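Local coordinates for protein probable amidase (Thermus thermophilus, PDB 2DC0) that is probably an amidase-family protein, with an alpha/beta fold built round a large mixed sheet, at residues Gly189-Glu194 / Glu221-Glu226. Residues are numbered along the deposited sequence; the frame is centred on the assembly and turned at random.
Sequences GRVSLE and EILAGE
V191 and A224 bring their CA atoms within 4.6 Å of each other where the irregular loop 189-194 passes the C-terminal end of helix 213-224, which closes in a Schellman motif with G225 at positive phi as its C-prime residue. In this amidase fold the loop follows strand 182-185 of the large mixed sheet, and the helix follows strand 206-210, so the contact packs the loop after one strand against the end of the helix that follows another. V191 straddles the CB of L223 with both methyls, CG1 and CG2 each 3.8 Å from it, and the V191 side chain also packs on A206 of strand 206-210. L223 in turn reaches L104, L164 and P208 in the interior. One residue along, the CB of A224 sits 3.7 Å from both the carbonyl O and the CG of R190. The R190 chain then bends at chi3 (-69°), and E226 crosses it at about a right angle. NH1 of R190 and OE2 of E226 form a salt bridge at 3.1 Å, but the hydrogen bond within it is weak, bent to 127° at the hydrogen, and the carboxylate approaches the guanidinium edge with the two planes 52° apart. The stronger polar partner of the guanidinium is D419, whose OD2 forms a salt bridge with NH2. L339 of the second subunit packs against R190. A water bridges the backbones, accepting from S192 N and donating to L223 O, each at 2.8 Å.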
loop_
_atom_site.group_PDB
_atom_site.type_symbol
_atom_site.label_atom_id
_atom_site.label_comp_id
_atom_site.label_asym_id
_atom_site.label_seq_id
_atom_site.Cartn_x
_atom_site.Cartn_y
_atom_site.Cartn_z
ATOM N N GLY A 189 -9.307 -2.864 6.187
ATOM C CA GLY A 189 -9.231 -2.885 7.635
ATOM C C GLY A 189 -10.126 -1.974 8.455
ATOM O O GLY A 189 -10.199 -2.137 9.673
ATOM N N ARG A 190 -10.809 -1.025 7.824
ATOM C CA ARG A 190 -11.668 -0.128 8.588
ATOM C C ARG A 190 -12.745 -0.918 9.343
ATOM O O ARG A 190 -13.051 -0.614 10.496
ATOM C CB ARG A 190 -12.311 0.912 7.673
ATOM C CG ARG A 190 -13.050 1.995 8.436
ATOM C CD ARG A 190 -13.607 3.043 7.496
ATOM N NE ARG A 190 -12.559 3.848 6.866
ATOM C CZ ARG A 190 -11.850 4.785 7.490
ATOM N NH1 ARG A 190 -12.066 5.044 8.773
ATOM N NH2 ARG A 190 -10.935 5.477 6.824
ATOM N N VAL A 191 -13.317 -1.925 8.692
ATOM C CA VAL A 191 -14.327 -2.767 9.330
ATOM C C VAL A 191 -13.635 -4.087 9.654
ATOM O O VAL A 191 -13.063 -4.732 8.775
ATOM C CB VAL A 191 -15.536 -3.022 8.398
ATOM C CG1 VAL A 191 -16.529 -3.962 9.075
ATOM C CG2 VAL A 191 -16.221 -1.701 8.067
ATOM N N SER A 192 -13.676 -4.481 10.922
ATOM C CA SER A 192 -13.016 -5.705 11.354
ATOM C C SER A 192 -13.526 -6.984 10.716
ATOM O O SER A 192 -14.731 -7.197 10.587
ATOM C CB SER A 192 -13.103 -5.854 12.873
ATOM O OG SER A 192 -12.549 -7.091 13.274
ATOM N N LEU A 193 -12.587 -7.835 10.322
ATOM C CA LEU A 193 -12.912 -9.122 9.736
ATOM C C LEU A 193 -12.580 -10.228 10.735
ATOM O O LEU A 193 -12.479 -11.403 10.376
ATOM C CB LEU A 193 -12.136 -9.326 8.431
ATOM C CG LEU A 193 -12.818 -8.712 7.203
ATOM C CD1 LEU A 193 -11.868 -8.711 6.016
ATOM C CD2 LEU A 193 -14.083 -9.506 6.881
ATOM N N GLU A 194 -12.402 -9.839 11.995
ATOM C CA GLU A 194 -12.093 -10.792 13.062
ATOM C C GLU A 194 -13.275 -11.748 13.269
ATOM O O GLU A 194 -14.429 -11.320 13.330
ATOM C CB GLU A 194 -11.806 -10.036 14.369
ATOM C CG GLU A 194 -11.477 -10.925 15.562
ATOM C CD GLU A 194 -11.399 -10.143 16.869
ATOM O OE1 GLU A 194 -10.733 -9.085 16.902
ATOM O OE2 GLU A 194 -11.997 -10.587 17.869
ATOM N N GLU A 221 -20.300 3.521 9.491
ATOM C CA GLU A 221 -19.852 4.142 10.736
ATOM C C GLU A 221 -20.055 3.157 11.886
ATOM O O GLU A 221 -19.184 2.997 12.744
ATOM C CB GLU A 221 -20.634 5.423 11.030
ATOM C CG GLU A 221 -20.351 6.573 10.080
ATOM C CD GLU A 221 -21.004 7.862 10.547
ATOM O OE1 GLU A 221 -22.210 7.828 10.871
ATOM O OE2 GLU A 221 -20.321 8.907 10.576
ATOM N N ILE A 222 -21.207 2.492 11.893
ATOM C CA ILE A 222 -21.518 1.521 12.933
ATOM C C ILE A 222 -20.585 0.319 12.843
ATOM O O ILE A 222 -20.086 -0.165 13.856
ATOM C CB ILE A 222 -22.986 1.026 12.823
ATOM C CG1 ILE A 222 -23.951 2.204 12.974
ATOM C CG2 ILE A 222 -23.259 -0.043 13.868
ATOM C CD1 ILE A 222 -23.884 3.015 14.296
ATOM N N LEU A 223 -20.342 -0.157 11.626
ATOM C CA LEU A 223 -19.465 -1.307 11.417
ATOM C C LEU A 223 -18.019 -1.012 11.778
ATOM O O LEU A 223 -17.308 -1.877 12.283
ATOM C CB LEU A 223 -19.535 -1.761 9.960
ATOM C CG LEU A 223 -20.830 -2.469 9.557
ATOM C CD1 LEU A 223 -20.912 -2.573 8.037
ATOM C CD2 LEU A 223 -20.867 -3.851 10.198
ATOM N N ALA A 224 -17.590 0.215 11.511
ATOM C CA ALA A 224 -16.223 0.629 11.800
ATOM C C ALA A 224 -16.085 1.091 13.246
ATOM O O ALA A 224 -14.984 1.130 13.786
ATOM C CB ALA A 224 -15.819 1.753 10.857
ATOM N N GLY A 225 -17.208 1.442 13.861
ATOM C CA GLY A 225 -17.179 1.904 15.235
ATOM C C GLY A 225 -16.610 3.306 15.356
ATOM O O GLY A 225 -16.033 3.660 16.380
ATOM N N GLU A 226 -16.764 4.111 14.310
ATOM C CA GLU A 226 -16.255 5.474 14.333
ATOM C C GLU A 226 -17.074 6.336 13.388
ATOM O O GLU A 226 -17.667 5.829 12.435
ATOM C CB GLU A 226 -14.777 5.496 13.919
ATOM C CG GLU A 226 -14.535 5.044 12.483
ATOM C CD GLU A 226 -13.055 4.876 12.146
ATOM O OE1 GLU A 226 -12.260 5.804 12.429
ATOM O OE2 GLU A 226 -12.690 3.821 11.581
HETATM O O HOH W 1 -14.961 -3.132 13.011
#